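Geranyl diphosphate synthase small subunit (Antirrhinum majus, PDB 3QKC) is a subunit of geranyl diphosphate synthase, which joins dimethylallyl and isopentenyl diphosphates into the ten-carbon monoterpene precursor, and probably modulates a catalytic partner subunit. Local coordinates at residues 34-39 and 101-106; 180-185 and 208-213. All coordinates share one frame; numbering follows the deposited sequence.

How the interactions relate
From the N terminus, the chain runs through helix 5-24 into helix 34-43, whose first turns meet the segment 101-106 in interaction 1. That contact closes a 61-residue excursion holding helices 48-59 and 68-85, and ties helix 34-43 to the loop that leads into helix 105-126 at the surface. Interaction 2 comes later in series, neither nested nor crossing: it closes a 22-residue, mostly helical hairpin, bringing helix 169-195 back against helix 199-219 in the buried centre of the bundle. The two contacts do not touch, their nearest atoms being about 16 Å apart. Helix 48-59, lying within the first excursion, nevertheless packs against H184 of interaction 2.

Interaction 1 of 2, residues 34-39 and 101-106; sequences FEPMHH and HKFDPN
The F103 ring reaches over to helix 34-43 and is met there by three side chains, each from a different direction. P36 lies across one face: its CB sits 4.0 Å from the F103 ring centroid and only 7° off the normal, a CH-pi contact over the middle of the ring. On the opposite face, the K102 chain passes with CG above the rim. E35 comes in at the ring edge, in its plane, where E35 CD is 3.7 Å from F103 CZ. Its carboxylate plane stands nearly perpendicular to the ring, at 86°, and because it arrives at the edge it faces weakly positive C-H groups, which is probably mildly favourable. H39 supplies the third neighbour in an offset edge-to-face pair, the F103 edge directed toward the imidazole face with centroids 5.8 Å apart. In this all-helical isoprenyl diphosphate synthase fold, the contact joins helix 34-43 to the loop that leads into helix 105-126, where P36 also packs on I107 and T111. H39 carries its imidazole out beside the extended K102 chain because its chi1 of -176° sets CG opposite the backbone N. K102 CD lies over one face of the imidazole, 3.7 Å from the H39 ring centroid, while K102 CB abuts H39 CE1. H39 ND1, 3.8 Å from F103 CE2, is buried here without a polar partner in the model. K102 NZ stays 5.2 Å from E35 OE2, too far for a salt bridge, although the opposite charges would probably still attract weakly.

Interaction 2 of 2, residues 180-185 and 208-213; sequences EGTLHA and FGLYVG
Interaction 2 is a glycine-lined helix-helix contact in the buried core of the all-helical fold, between the consecutive helices 169-195 and 199-219. The short segments run roughly antiparallel, at 144°, with their axes only 6.6 Å apart. G209 and G213 form a GxxxG motif that lies against G181 and A185, and the CA atoms of G181 and G213 are 3.8 Å apart. A beta-carbon on G213 would collide with E180 O and H184 CB, and one on G209 with H184 O. The backbones therefore touch directly: L210 CA points its hydrogen at G181 O (3.5 Å, 163° at H), and G213 CA lies 3.3 Å from E180 O. L210 CD1 folds over the G181 carbonyl, while A185 CB meets L210 CB. H184 lays its ring face over G213 CA, 3.6 Å from the ring centroid. H184 ND1 donates to E180 O (2.8 Å) from the opposite side of the carbonyl plane to H184 N, and NE2 bonds S48 OG of helix 48-59. A leucine in place of H184 would probably leave S48 without this mate, E180 O with one donor fewer, and G213 without its aromatic cover. With both ring nitrogens engaged, the imidazole is fixed in rotation; the absence of side chains at G209 and G213 allows the close approach, and weak C-H contacts to carbonyl oxygens and to the ring face probably help to hold it.

Interaction 1 of 2, residues 34-39 and 101-106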
# COMPACT_ATOMS: atom_id res chain seq x y z
N PHE A 34 -7.32 -8.73 12.32
CA PHE A 34 -8.54 -8.99 11.57
C PHE A 34 -9.80 -8.37 12.14
O PHE A 34 -10.62 -7.85 11.39
CB PHE A 34 -8.68 -10.45 11.14
CG PHE A 34 -7.90 -10.76 9.91
CD1 PHE A 34 -6.76 -11.56 9.97
CD2 PHE A 34 -8.25 -10.20 8.70
CE1 PHE A 34 -6.01 -11.81 8.84
CE2 PHE A 34 -7.51 -10.45 7.54
CZ PHE A 34 -6.39 -11.25 7.61
N GLU A 35 -9.90 -8.36 13.47
CA GLU A 35 -11.01 -7.71 14.15
C GLU A 35 -11.13 -6.21 13.80
O GLU A 35 -12.15 -5.81 13.25
CB GLU A 35 -10.96 -7.91 15.66
CG GLU A 35 -12.10 -7.19 16.38
CD GLU A 35 -11.95 -7.18 17.89
OE1 GLU A 35 -10.82 -7.36 18.40
OE2 GLU A 35 -12.97 -6.99 18.58
N PRO A 36 -10.10 -5.38 14.11
CA PRO A 36 -10.28 -3.97 13.67
C PRO A 36 -10.36 -3.81 12.14
O PRO A 36 -11.04 -2.90 11.66
CB PRO A 36 -9.05 -3.25 14.24
CG PRO A 36 -8.06 -4.33 14.53
CD PRO A 36 -8.89 -5.54 14.93
N MET A 37 -9.70 -4.68 11.38
CA MET A 37 -9.83 -4.64 9.90
C MET A 37 -11.24 -4.93 9.41
O MET A 37 -11.76 -4.22 8.55
CB MET A 37 -8.81 -5.55 9.20
CG MET A 37 -8.82 -5.41 7.67
SD MET A 37 -7.50 -6.29 6.79
CE MET A 37 -6.20 -6.26 8.04
N HIS A 38 -11.86 -5.98 9.92
CA HIS A 38 -13.24 -6.30 9.56
C HIS A 38 -14.19 -5.18 10.01
O HIS A 38 -15.02 -4.71 9.23
CB HIS A 38 -13.66 -7.63 10.17
CG HIS A 38 -15.00 -8.10 9.71
ND1 HIS A 38 -15.16 -9.00 8.69
CD2 HIS A 38 -16.25 -7.77 10.13
CE1 HIS A 38 -16.45 -9.23 8.50
NE2 HIS A 38 -17.13 -8.49 9.36
N HIS A 39 -14.05 -4.75 11.25
CA HIS A 39 -14.93 -3.71 11.75
C HIS A 39 -14.87 -2.39 10.93
O HIS A 39 -15.90 -1.90 10.48
CB HIS A 39 -14.68 -3.43 13.22
CG HIS A 39 -15.63 -2.42 13.79
ND1 HIS A 39 -15.26 -1.12 14.06
CD2 HIS A 39 -16.94 -2.52 14.12
CE1 HIS A 39 -16.30 -0.46 14.53
NE2 HIS A 39 -17.33 -1.28 14.58
N HIS A 101 -15.38 5.88 17.79
CA HIS A 101 -14.26 4.96 17.67
C HIS A 101 -14.46 3.80 18.64
O HIS A 101 -14.47 4.00 19.84
CB HIS A 101 -12.96 5.67 18.02
CG HIS A 101 -12.71 6.90 17.20
ND1 HIS A 101 -12.05 6.86 15.99
CD2 HIS A 101 -13.04 8.19 17.42
CE1 HIS A 101 -11.99 8.09 15.49
NE2 HIS A 101 -12.58 8.91 16.34
N LYS A 102 -14.62 2.59 18.10
CA LYS A 102 -14.67 1.36 18.89
C LYS A 102 -13.27 0.90 19.32
O LYS A 102 -13.14 0.10 20.24
CB LYS A 102 -15.40 0.27 18.09
CG LYS A 102 -15.56 -1.07 18.80
CD LYS A 102 -16.32 -2.07 17.92
CE LYS A 102 -16.47 -3.44 18.60
NZ LYS A 102 -17.43 -4.34 17.87
N PHE A 103 -12.24 1.40 18.64
CA PHE A 103 -10.86 1.00 18.94
C PHE A 103 -9.99 2.21 19.26
O PHE A 103 -10.29 3.33 18.85
CB PHE A 103 -10.25 0.23 17.75
CG PHE A 103 -10.88 -1.10 17.51
CD1 PHE A 103 -10.50 -2.22 18.25
CD2 PHE A 103 -11.87 -1.25 16.53
CE1 PHE A 103 -11.09 -3.46 18.03
CE2 PHE A 103 -12.48 -2.49 16.30
CZ PHE A 103 -12.08 -3.59 17.05
N ASP A 104 -8.89 1.96 19.96
CA ASP A 104 -7.91 3.00 20.30
C ASP A 104 -7.18 3.58 19.08
O ASP A 104 -7.15 2.93 18.02
CB ASP A 104 -6.90 2.48 21.33
CG ASP A 104 -7.49 2.41 22.73
OD1 ASP A 104 -7.25 3.34 23.55
OD2 ASP A 104 -8.19 1.42 23.02
N PRO A 105 -6.63 4.80 19.20
CA PRO A 105 -5.85 5.40 18.13
C PRO A 105 -4.74 4.50 17.57
O PRO A 105 -4.64 4.36 16.35
CB PRO A 105 -5.27 6.65 18.79
CG PRO A 105 -6.38 7.10 19.70
CD PRO A 105 -6.94 5.80 20.26
N ASN A 106 -3.94 3.88 18.45
CA ASN A 106 -2.81 3.06 17.98
C ASN A 106 -3.27 1.93 17.06
O ASN A 106 -2.58 1.62 16.09
CB ASN A 106 -1.93 2.54 19.15
CG ASN A 106 -2.74 1.83 20.24
OD1 ASN A 106 -3.89 1.47 20.05
ND2 ASN A 106 -2.11 1.64 21.40

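Interaction 2 of 2, residues 180-185 and 208-213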
# COMPACT_ATOMS: atom_id res chain seq x y z
N GLU A 180 -11.78 12.70 -3.47
CA GLU A 180 -12.92 12.04 -4.11
C GLU A 180 -12.74 11.96 -5.63
O GLU A 180 -13.14 10.99 -6.25
CB GLU A 180 -14.24 12.71 -3.74
CG GLU A 180 -14.66 12.57 -2.26
CD GLU A 180 -14.05 13.63 -1.34
OE1 GLU A 180 -13.13 14.37 -1.77
OE2 GLU A 180 -14.49 13.74 -0.16
N GLY A 181 -12.12 12.99 -6.21
CA GLY A 181 -11.87 13.01 -7.64
C GLY A 181 -10.99 11.87 -8.10
O GLY A 181 -11.35 11.11 -9.01
N THR A 182 -9.82 11.74 -7.48
CA THR A 182 -8.86 10.72 -7.91
C THR A 182 -9.39 9.32 -7.61
O THR A 182 -9.17 8.40 -8.40
CB THR A 182 -7.46 10.95 -7.29
OG1 THR A 182 -7.05 12.30 -7.55
CG2 THR A 182 -6.43 10.01 -7.90
N LEU A 183 -10.12 9.17 -6.51
CA LEU A 183 -10.72 7.86 -6.20
C LEU A 183 -11.68 7.39 -7.28
O LEU A 183 -11.60 6.25 -7.72
CB LEU A 183 -11.36 7.86 -4.82
CG LEU A 183 -11.41 6.58 -3.97
CD1 LEU A 183 -10.17 5.73 -4.06
CD2 LEU A 183 -11.67 6.97 -2.53
N HIS A 184 -12.56 8.27 -7.76
CA HIS A 184 -13.48 7.89 -8.85
C HIS A 184 -12.74 7.64 -10.19
O HIS A 184 -13.04 6.68 -10.91
CB HIS A 184 -14.57 8.95 -9.01
CG HIS A 184 -15.61 8.92 -7.93
ND1 HIS A 184 -15.35 9.29 -6.63
CD2 HIS A 184 -16.93 8.59 -7.98
CE1 HIS A 184 -16.47 9.18 -5.92
NE2 HIS A 184 -17.44 8.76 -6.72
N ALA A 185 -11.77 8.51 -10.49
CA ALA A 185 -10.95 8.37 -11.69
C ALA A 185 -10.31 6.98 -11.76
O ALA A 185 -10.42 6.28 -12.76
CB ALA A 185 -9.89 9.48 -11.74
N PHE A 208 -13.84 10.99 -16.87
CA PHE A 208 -15.20 10.88 -16.33
C PHE A 208 -15.20 10.77 -14.82
O PHE A 208 -15.87 11.55 -14.14
CB PHE A 208 -15.98 9.71 -16.92
CG PHE A 208 -17.36 9.58 -16.33
CD1 PHE A 208 -18.41 10.38 -16.81
CD2 PHE A 208 -17.61 8.72 -15.26
CE1 PHE A 208 -19.69 10.30 -16.24
CE2 PHE A 208 -18.89 8.63 -14.70
CZ PHE A 208 -19.93 9.42 -15.19
N GLY A 209 -14.46 9.79 -14.29
CA GLY A 209 -14.40 9.54 -12.86
C GLY A 209 -13.94 10.76 -12.09
O GLY A 209 -14.54 11.12 -11.09
N LEU A 210 -12.89 11.41 -12.59
CA LEU A 210 -12.40 12.64 -11.97
C LEU A 210 -13.49 13.68 -11.78
O LEU A 210 -13.59 14.29 -10.71
CB LEU A 210 -11.23 13.23 -12.74
CG LEU A 210 -10.36 14.31 -12.07
CD1 LEU A 210 -9.69 13.80 -10.79
CD2 LEU A 210 -9.31 14.83 -13.05
N TYR A 211 -14.30 13.90 -12.82
CA TYR A 211 -15.32 14.94 -12.79
C TYR A 211 -16.42 14.61 -11.78
O TYR A 211 -16.72 15.43 -10.92
CB TYR A 211 -15.91 15.21 -14.19
CG TYR A 211 -14.90 15.57 -15.26
CD1 TYR A 211 -15.03 15.06 -16.56
CD2 TYR A 211 -13.81 16.41 -14.99
CE1 TYR A 211 -14.11 15.38 -17.57
CE2 TYR A 211 -12.87 16.72 -15.98
CZ TYR A 211 -13.04 16.21 -17.27
OH TYR A 211 -12.15 16.52 -18.26
N VAL A 212 -17.00 13.42 -11.87
CA VAL A 212 -18.02 13.00 -10.90
C VAL A 212 -17.50 12.85 -9.46
O VAL A 212 -18.24 13.11 -8.51
CB VAL A 212 -18.80 11.74 -11.35
CG1 VAL A 212 -19.64 12.06 -12.59
CG2 VAL A 212 -17.87 10.55 -11.60
N GLY A 213 -16.24 12.44 -9.31
CA GLY A 213 -15.62 12.34 -7.99
C GLY A 213 -15.39 13.70 -7.37
O GLY A 213 -15.65 13.90 -6.16